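Local coordinates for DNA translocase coupling protein (Clostridium perfringens, PDB 6O1W) that probably couples ATP binding and hydrolysis to DNA translocation during conjugative transfer of the pCW3 plasmid, as an FtsK/SpoIIIE-like membrane-associated motor, at residues 227-241 with 271-285. Sequence-based numbering, arbitrary orientation.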
ATOM      1  N   LYS A 227      24.435   4.976   8.363  1.00 33.22           N
ATOM      2  CA  LYS A 227      23.445   5.435   7.401  1.00 31.65           C
ATOM      3  C   LYS A 227      22.241   4.518   7.392  1.00 33.56           C
ATOM      4  O   LYS A 227      22.382   3.303   7.596  1.00 30.03           O
ATOM      5  CB  LYS A 227      24.068   5.452   6.002  1.00 34.49           C
ATOM      6  CG  LYS A 227      25.247   6.428   5.830  1.00 42.91           C
ATOM      7  CD  LYS A 227      25.592   6.585   4.348  1.00 54.03           C
ATOM      8  CE  LYS A 227      26.780   7.481   4.102  1.00 66.27           C
ATOM      9  NZ  LYS A 227      26.431   8.923   4.245  1.00 77.67           N
ATOM     10  N   ARG A 228      21.055   5.091   7.089  1.00 30.49           N
ATOM     11  CA  ARG A 228      19.839   4.302   6.879  1.00 29.75           C
ATOM     12  C   ARG A 228      20.088   3.319   5.719  1.00 28.02           C
ATOM     13  O   ARG A 228      20.669   3.706   4.707  1.00 24.89           O
ATOM     14  CB  ARG A 228      18.644   5.218   6.521  1.00 28.72           C
ATOM     15  CG  ARG A 228      17.339   4.430   6.303  1.00 40.12           C
ATOM     16  CD  ARG A 228      16.077   5.291   6.222  1.00 36.69           C
ATOM     17  NE  ARG A 228      16.005   6.214   7.351  1.00 32.09           N
ATOM     18  CZ  ARG A 228      15.607   5.901   8.573  1.00 34.97           C
ATOM     19  NH1 ARG A 228      15.171   4.678   8.847  1.00 29.62           N
ATOM     20  NH2 ARG A 228      15.660   6.801   9.541  1.00 34.01           N
ATOM     21  N   ILE A 229      19.683   2.063   5.889  1.00 23.57           N
ATOM     22  CA  ILE A 229      19.745   1.046   4.849  1.00 23.79           C
ATOM     23  C   ILE A 229      18.302   0.716   4.391  1.00 29.83           C
ATOM     24  O   ILE A 229      17.468   0.351   5.219  1.00 28.40           O
ATOM     25  CB  ILE A 229      20.486  -0.242   5.315  1.00 27.53           C
ATOM     26  CG1 ILE A 229      21.985   0.047   5.606  1.00 28.12           C
ATOM     27  CG2 ILE A 229      20.339  -1.341   4.253  1.00 29.57           C
ATOM     28  CD1 ILE A 229      22.716  -1.042   6.457  1.00 29.10           C
ATOM     29  N   ILE A 230      18.013   0.836   3.076  1.00 27.02           N
ATOM     30  CA  ILE A 230      16.709   0.459   2.535  1.00 26.40           C
ATOM     31  C   ILE A 230      16.856  -0.811   1.701  1.00 29.06           C
ATOM     32  O   ILE A 230      17.754  -0.920   0.866  1.00 27.67           O
ATOM     33  CB  ILE A 230      15.946   1.610   1.814  1.00 30.00           C
ATOM     34  CG1 ILE A 230      14.525   1.113   1.340  1.00 31.11           C
ATOM     35  CG2 ILE A 230      16.787   2.277   0.701  1.00 29.85           C
ATOM     36  CD1 ILE A 230      13.754   1.985   0.382  1.00 47.17           C
ATOM     37  N   VAL A 231      16.018  -1.795   1.986  1.00 26.32           N
ATOM     38  CA  VAL A 231      16.034  -3.091   1.312  1.00 25.77           C
ATOM     39  C   VAL A 231      14.707  -3.224   0.577  1.00 27.69           C
ATOM     40  O   VAL A 231      13.656  -3.268   1.209  1.00 26.39           O
ATOM     41  CB  VAL A 231      16.254  -4.256   2.308  1.00 28.53           C
ATOM     42  CG1 VAL A 231      16.436  -5.582   1.570  1.00 28.46           C
ATOM     43  CG2 VAL A 231      17.424  -3.979   3.249  1.00 27.60           C
ATOM     44  N   VAL A 232      14.757  -3.271  -0.738  1.00 23.70           N
ATOM     45  CA  VAL A 232      13.546  -3.343  -1.547  1.00 24.06           C
ATOM     46  C   VAL A 232      13.438  -4.744  -2.082  1.00 28.15           C
ATOM     47  O   VAL A 232      14.342  -5.203  -2.771  1.00 27.45           O
ATOM     48  CB  VAL A 232      13.511  -2.279  -2.683  1.00 29.90           C
ATOM     49  CG1 VAL A 232      12.162  -2.308  -3.430  1.00 30.76           C
ATOM     50  CG2 VAL A 232      13.789  -0.886  -2.143  1.00 29.67           C
ATOM     51  N   ILE A 233      12.358  -5.430  -1.737  1.00 24.73           N
ATOM     52  CA  ILE A 233      12.129  -6.792  -2.198  1.00 25.13           C
ATOM     53  C   ILE A 233      10.974  -6.651  -3.170  1.00 31.16           C
ATOM     54  O   ILE A 233       9.840  -6.375  -2.763  1.00 32.13           O
ATOM     55  CB  ILE A 233      11.831  -7.729  -0.982  1.00 28.39           C
ATOM     56  CG1 ILE A 233      13.066  -7.810  -0.020  1.00 27.10           C
ATOM     57  CG2 ILE A 233      11.337  -9.105  -1.434  1.00 29.02           C
ATOM     58  CD1 ILE A 233      12.772  -8.368   1.369  1.00 26.72           C
ATOM     59  N   ASP A 234      11.270  -6.789  -4.461  1.00 28.58           N
ATOM     60  CA  ASP A 234      10.271  -6.662  -5.527  1.00 29.60           C
ATOM     61  C   ASP A 234       9.145  -7.673  -5.383  1.00 34.32           C
ATOM     62  O   ASP A 234       7.989  -7.319  -5.599  1.00 34.01           O
ATOM     63  CB  ASP A 234      10.918  -6.797  -6.912  1.00 31.47           C
ATOM     64  CG  ASP A 234       9.934  -6.514  -8.043  1.00 49.38           C
ATOM     65  OD1 ASP A 234       9.599  -5.314  -8.262  1.00 51.37           O
ATOM     66  OD2 ASP A 234       9.480  -7.486  -8.692  1.00 52.10           O
ATOM     67  N   GLU A 235       9.468  -8.926  -4.993  1.00 29.64           N
ATOM     68  CA  GLU A 235       8.427  -9.928  -4.860  1.00 29.36           C
ATOM     69  C   GLU A 235       8.751 -10.852  -3.726  1.00 33.07           C
ATOM     70  O   GLU A 235       9.723 -11.618  -3.818  1.00 34.29           O
ATOM     71  CB  GLU A 235       8.193 -10.664  -6.212  1.00 30.91           C
ATOM     72  CG  GLU A 235       7.158 -11.792  -6.172  1.00 42.42           C
ATOM     73  CD  GLU A 235       5.848 -11.417  -5.499  1.00 54.46           C
ATOM     74  OE1 GLU A 235       5.113 -10.560  -6.049  1.00 36.51           O
ATOM     75  OE2 GLU A 235       5.584 -11.947  -4.394  1.00 36.16           O
ATOM     76  N   LEU A 236       7.945 -10.783  -2.646  1.00 28.46           N
ATOM     77  CA  LEU A 236       8.130 -11.611  -1.448  1.00 28.64           C
ATOM     78  C   LEU A 236       8.012 -13.113  -1.749  1.00 34.60           C
ATOM     79  O   LEU A 236       8.723 -13.894  -1.116  1.00 35.21           O
ATOM     80  CB  LEU A 236       7.157 -11.210  -0.322  1.00 28.23           C
ATOM     81  CG  LEU A 236       7.383 -11.782   1.103  1.00 32.75           C
ATOM     82  CD1 LEU A 236       8.771 -11.498   1.639  1.00 32.09           C
ATOM     83  CD2 LEU A 236       6.349 -11.263   2.055  1.00 35.33           C
ATOM     84  N   ALA A 237       7.160 -13.513  -2.725  1.00 31.28           N
ATOM     85  CA  ALA A 237       6.993 -14.932  -3.104  1.00 31.80           C
ATOM     86  C   ALA A 237       8.314 -15.593  -3.540  1.00 36.35           C
ATOM     87  O   ALA A 237       8.498 -16.771  -3.277  1.00 36.58           O
ATOM     88  CB  ALA A 237       5.936 -15.090  -4.190  1.00 32.05           C
ATOM     89  N   GLU A 238       9.242 -14.832  -4.150  1.00 32.72           N
ATOM     90  CA  GLU A 238      10.574 -15.333  -4.574  1.00 33.52           C
ATOM     91  C   GLU A 238      11.455 -15.782  -3.369  1.00 39.36           C
ATOM     92  O   GLU A 238      12.354 -16.614  -3.533  1.00 38.57           O
ATOM     93  CB  GLU A 238      11.310 -14.262  -5.398  1.00 34.43           C
ATOM     94  CG  GLU A 238      10.705 -14.060  -6.789  1.00 43.67           C
ATOM     95  CD  GLU A 238      11.118 -12.831  -7.584  1.00 64.04           C
ATOM     96  OE1 GLU A 238      11.976 -12.049  -7.111  1.00 43.54           O
ATOM     97  OE2 GLU A 238      10.556 -12.641  -8.686  1.00 63.78           O
ATOM     98  N   LEU A 239      11.187 -15.231  -2.168  1.00 36.52           N
ATOM     99  CA  LEU A 239      11.914 -15.585  -0.949  1.00 37.62           C
ATOM    100  C   LEU A 239      11.089 -16.522  -0.040  1.00 46.71           C
ATOM    101  O   LEU A 239      11.678 -17.300   0.706  1.00 47.22           O
ATOM    102  CB  LEU A 239      12.266 -14.314  -0.140  1.00 37.08           C
ATOM    103  CG  LEU A 239      13.266 -13.298  -0.732  1.00 40.98           C
ATOM    104  CD1 LEU A 239      13.423 -12.133   0.188  1.00 39.70           C
ATOM    105  CD2 LEU A 239      14.654 -13.922  -0.976  1.00 41.29           C
HETATM  106  N   MSE A 240       9.748 -16.393  -0.048  1.00 46.16           N
HETATM  107  CA  MSE A 240       8.862 -17.137   0.855  1.00 48.40           C
HETATM  108  C   MSE A 240       8.232 -18.390   0.268  1.00 50.42           C
HETATM  109  O   MSE A 240       8.073 -19.361   1.003  1.00 49.39           O
HETATM  110  CB  MSE A 240       7.765 -16.228   1.427  1.00 52.35           C
HETATM  111  CG  MSE A 240       8.292 -15.090   2.268  1.00 62.64           C
HETATM  112 SE   MSE A 240       9.153 -15.672   3.914  1.00 75.57          SE
HETATM  113  CE  MSE A 240      10.592 -14.273   4.042  1.00 71.97           C
ATOM    114  N   ASP A 241       7.821 -18.366  -1.012  1.00 47.06           N
ATOM    115  CA  ASP A 241       7.195 -19.531  -1.636  1.00 47.88           C
ATOM    116  C   ASP A 241       8.240 -20.596  -1.965  1.00 54.03           C
ATOM    117  O   ASP A 241       9.025 -20.441  -2.905  1.00 53.62           O
ATOM    118  CB  ASP A 241       6.343 -19.145  -2.854  1.00 50.13           C
ATOM    119  CG  ASP A 241       5.462 -20.261  -3.383  1.00 66.64           C
ATOM    120  OD1 ASP A 241       5.949 -21.415  -3.483  1.00 68.20           O
ATOM    121  OD2 ASP A 241       4.290 -19.981  -3.716  1.00 74.65           O
ATOM    122  N   GLY A 271      17.671   1.633  11.840  1.00 27.33           N
ATOM    123  CA  GLY A 271      17.669   2.286  10.539  1.00 26.08           C
ATOM    124  C   GLY A 271      17.902   1.329   9.382  1.00 30.41           C
ATOM    125  O   GLY A 271      18.542   1.692   8.402  1.00 31.81           O
ATOM    126  N   ILE A 272      17.384   0.105   9.478  1.00 25.16           N
ATOM    127  CA  ILE A 272      17.385  -0.864   8.389  1.00 24.98           C
ATOM    128  C   ILE A 272      15.895  -1.108   8.075  1.00 30.54           C
ATOM    129  O   ILE A 272      15.170  -1.688   8.901  1.00 32.20           O
ATOM    130  CB  ILE A 272      18.169  -2.166   8.684  1.00 28.81           C
ATOM    131  CG1 ILE A 272      19.608  -1.871   9.209  1.00 28.90           C
ATOM    132  CG2 ILE A 272      18.154  -3.098   7.449  1.00 29.19           C
ATOM    133  CD1 ILE A 272      20.487  -3.026   9.500  1.00 34.19           C
ATOM    134  N   ASN A 273      15.448  -0.675   6.878  1.00 25.99           N
ATOM    135  CA  ASN A 273      14.051  -0.728   6.466  1.00 27.07           C
ATOM    136  C   ASN A 273      13.748  -1.662   5.302  1.00 31.89           C
ATOM    137  O   ASN A 273      14.417  -1.632   4.269  1.00 30.06           O
ATOM    138  CB  ASN A 273      13.545   0.690   6.157  1.00 27.13           C
ATOM    139  CG  ASN A 273      13.937   1.688   7.222  1.00 38.92           C
ATOM    140  OD1 ASN A 273      14.786   2.529   7.010  1.00 33.60           O
ATOM    141  ND2 ASN A 273      13.346   1.607   8.394  1.00 28.59           N
ATOM    142  N   LEU A 274      12.726  -2.499   5.487  1.00 31.65           N
ATOM    143  CA  LEU A 274      12.265  -3.447   4.459  1.00 32.12           C
ATOM    144  C   LEU A 274      11.054  -2.884   3.729  1.00 35.96           C
ATOM    145  O   LEU A 274      10.093  -2.486   4.392  1.00 34.53           O
ATOM    146  CB  LEU A 274      11.905  -4.805   5.096  1.00 31.47           C
ATOM    147  CG  LEU A 274      13.071  -5.581   5.684  1.00 36.63           C
ATOM    148  CD1 LEU A 274      12.586  -6.679   6.622  1.00 36.47           C
ATOM    149  CD2 LEU A 274      13.964  -6.153   4.597  1.00 38.89           C
ATOM    150  N   CYS A 275      11.115  -2.820   2.389  1.00 34.12           N
ATOM    151  CA  CYS A 275      10.025  -2.381   1.506  1.00 37.01           C
ATOM    152  C   CYS A 275       9.727  -3.572   0.640  1.00 35.95           C
ATOM    153  O   CYS A 275      10.524  -3.917  -0.249  1.00 33.77           O
ATOM    154  CB  CYS A 275      10.402  -1.156   0.671  1.00 41.07           C
ATOM    155  SG  CYS A 275      10.634   0.359   1.638  1.00 47.69           S
ATOM    156  N   ILE A 276       8.613  -4.249   0.944  1.00 30.85           N
ATOM    157  CA  ILE A 276       8.238  -5.514   0.314  1.00 30.31           C
ATOM    158  C   ILE A 276       7.047  -5.412  -0.632  1.00 33.62           C
ATOM    159  O   ILE A 276       5.990  -4.930  -0.244  1.00 31.69           O
ATOM    160  CB  ILE A 276       7.960  -6.588   1.401  1.00 34.23           C
ATOM    161  CG1 ILE A 276       9.044  -6.625   2.495  1.00 34.82           C
ATOM    162  CG2 ILE A 276       7.759  -7.974   0.763  1.00 35.38           C
ATOM    163  CD1 ILE A 276       8.592  -7.283   3.786  1.00 35.83           C
ATOM    164  N   GLY A 277       7.208  -5.956  -1.833  1.00 29.98           N
ATOM    165  CA  GLY A 277       6.132  -6.073  -2.806  1.00 28.90           C
ATOM    166  C   GLY A 277       5.582  -7.489  -2.823  1.00 33.69           C
ATOM    167  O   GLY A 277       6.334  -8.463  -2.661  1.00 32.29           O
ATOM    168  N   VAL A 278       4.256  -7.611  -2.972  1.00 31.61           N
ATOM    169  CA  VAL A 278       3.545  -8.889  -3.071  1.00 33.15           C
ATOM    170  C   VAL A 278       2.481  -8.799  -4.174  1.00 35.39           C
ATOM    171  O   VAL A 278       1.585  -7.955  -4.119  1.00 33.35           O
ATOM    172  CB  VAL A 278       2.958  -9.436  -1.736  1.00 39.93           C
ATOM    173  CG1 VAL A 278       4.020 -10.087  -0.877  1.00 40.20           C
ATOM    174  CG2 VAL A 278       2.262  -8.357  -0.941  1.00 40.71           C
ATOM    175  N   GLN A 279       2.572  -9.668  -5.165  1.00 33.17           N
ATOM    176  CA  GLN A 279       1.582  -9.656  -6.241  1.00 33.96           C
ATOM    177  C   GLN A 279       0.300 -10.473  -5.921  1.00 40.73           C
ATOM    178  O   GLN A 279      -0.821 -10.072  -6.292  1.00 40.45           O
ATOM    179  CB  GLN A 279       2.213 -10.153  -7.539  1.00 34.24           C
ATOM    180  CG  GLN A 279       1.354  -9.862  -8.750  1.00 47.18           C
ATOM    181  CD  GLN A 279       1.814 -10.691  -9.897  1.00 70.82           C
ATOM    182  OE1 GLN A 279       1.235 -11.743 -10.196  1.00 71.64           O
ATOM    183  NE2 GLN A 279       2.883 -10.244 -10.541  1.00 57.13           N
ATOM    184  N   ARG A 280       0.493 -11.626  -5.285  1.00 36.24           N
ATOM    185  CA  ARG A 280      -0.564 -12.573  -4.999  1.00 37.31           C
ATOM    186  C   ARG A 280      -0.531 -12.918  -3.509  1.00 41.78           C
ATOM    187  O   ARG A 280       0.296 -13.734  -3.093  1.00 40.43           O
ATOM    188  CB  ARG A 280      -0.339 -13.837  -5.875  1.00 40.66           C
ATOM    189  CG  ARG A 280      -1.596 -14.651  -6.163  1.00 48.15           C
ATOM    190  CD  ARG A 280      -1.284 -16.023  -6.765  1.00 55.10           C
ATOM    191  NE  ARG A 280      -0.296 -16.761  -5.979  1.00 57.36           N
ATOM    192  CZ  ARG A 280      -0.570 -17.486  -4.901  1.00 70.10           C
ATOM    193  NH1 ARG A 280      -1.825 -17.635  -4.493  1.00 55.15           N
ATOM    194  NH2 ARG A 280       0.405 -18.095  -4.239  1.00 56.26           N
ATOM    195  N   PRO A 281      -1.369 -12.256  -2.672  1.00 39.77           N
ATOM    196  CA  PRO A 281      -1.367 -12.563  -1.233  1.00 40.06           C
ATOM    197  C   PRO A 281      -1.753 -14.022  -1.008  1.00 43.19           C
ATOM    198  O   PRO A 281      -2.652 -14.535  -1.656  1.00 40.76           O
ATOM    199  CB  PRO A 281      -2.411 -11.601  -0.661  1.00 41.61           C
ATOM    200  CG  PRO A 281      -2.533 -10.523  -1.707  1.00 45.64           C
ATOM    201  CD  PRO A 281      -2.393 -11.246  -2.987  1.00 41.56           C
ATOM    202  N   ASP A 282      -0.985 -14.690  -0.159  1.00 41.83           N
ATOM    203  CA  ASP A 282      -1.093 -16.096   0.185  1.00 42.49           C
ATOM    204  C   ASP A 282      -0.543 -16.163   1.588  1.00 45.45           C
ATOM    205  O   ASP A 282       0.483 -15.536   1.843  1.00 45.59           O
ATOM    206  CB  ASP A 282      -0.195 -16.896  -0.795  1.00 45.70           C
ATOM    207  CG  ASP A 282      -0.187 -18.416  -0.680  1.00 62.43           C
ATOM    208  OD1 ASP A 282      -0.129 -18.932   0.465  1.00 65.03           O
ATOM    209  OD2 ASP A 282      -0.192 -19.088  -1.730  1.00 68.19           O
ATOM    210  N   ALA A 283      -1.203 -16.906   2.505  1.00 42.55           N
ATOM    211  CA  ALA A 283      -0.762 -17.073   3.906  1.00 43.16           C
ATOM    212  C   ALA A 283       0.604 -17.725   4.061  1.00 48.23           C
ATOM    213  O   ALA A 283       1.246 -17.546   5.094  1.00 49.31           O
ATOM    214  CB  ALA A 283      -1.793 -17.840   4.709  1.00 44.30           C
ATOM    215  N   LYS A 284       1.072 -18.453   3.036  1.00 45.41           N
ATOM    216  CA  LYS A 284       2.402 -19.077   3.060  1.00 45.05           C
ATOM    217  C   LYS A 284       3.490 -18.048   2.823  1.00 47.32           C
ATOM    218  O   LYS A 284       4.630 -18.260   3.255  1.00 47.02           O
ATOM    219  CB  LYS A 284       2.513 -20.169   1.988  1.00 47.94           C
ATOM    220  CG  LYS A 284       2.018 -21.547   2.427  1.00 61.59           C
ATOM    221  CD  LYS A 284       1.201 -22.262   1.329  1.00 75.16           C
ATOM    222  CE  LYS A 284       1.912 -22.500   0.005  1.00 84.43           C
ATOM    223  NZ  LYS A 284       1.027 -22.207  -1.159  1.00 86.11           N
ATOM    224  N   VAL A 285       3.143 -16.938   2.127  1.00 41.57           N
ATOM    225  CA  VAL A 285       4.070 -15.864   1.757  1.00 40.10           C
ATOM    226  C   VAL A 285       3.967 -14.714   2.749  1.00 41.70           C
ATOM    227  O   VAL A 285       4.988 -14.297   3.292  1.00 39.92           O
ATOM    228  CB  VAL A 285       3.884 -15.455   0.262  1.00 44.65           C
ATOM    229  CG1 VAL A 285       4.591 -14.139  -0.078  1.00 44.48           C
ATOM    230  CG2 VAL A 285       4.351 -16.583  -0.668  1.00 44.40           C
TER
HETATM  231  O   HOH W   1      13.809   2.976  10.927  1.00 36.74           O
HETATM  232  O   HOH W   2       3.060 -12.908  -4.734  1.00 34.82           O
HETATM  233  O   HOH W   3       3.170 -17.628  -4.517  1.00 67.51           O
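Leu236, just past the strand ends, meets three side chains of 271-285 at once: its CB presses on Ile276 CG2 and, at 3.4 Å, on Val278 CG1, both tight packing, while its CG lies against Val285 CG1. Leu236 and Val285 run antiparallel, each passing alongside the other, and Ala237, Met240 (selenomethionine) and the CB of Asp241 close round the valine. Further back along the sheet, Val231 CB packs alongside Leu274 CD2 (3.8 Å), and Ile233 CD1 reaches the same leucine methyl; on the other face Ile230 CD1 touches Cys275 SG, beneath helix 142-155. Strands 229-233 and 272-278, which carry these last five residues, are parallel neighbours in the P-loop NTPase core of the FtsK/SpoIIIE family. Six backbone bonds, from Ile229 N to Gly271 O through Gly277 N to Ile233 O, zip them together. Strand 229-233 running into Asp234 and Glu235 has the form of a Walker B motif, and Asp234 and Gly277 lie beside Ser143 and Lys142 of the Walker A loop, consistent with a place at the ATP site.

Here the Glu235 carboxylate, its chain bent at chi2 (48°), bridges the segments: OE1 accepts a bent bond (2.8 Å, 138°) from Gln279 N on its syn lone pair, and OE2 a capping bond from Ala237 N on its anti lone pair. At the far end Arg228 NH1 gives a nearly straight bond (2.9 Å, 167°) to an in-plane lone pair of Asn273 OD1; Arg228 NE pairs with Glu109.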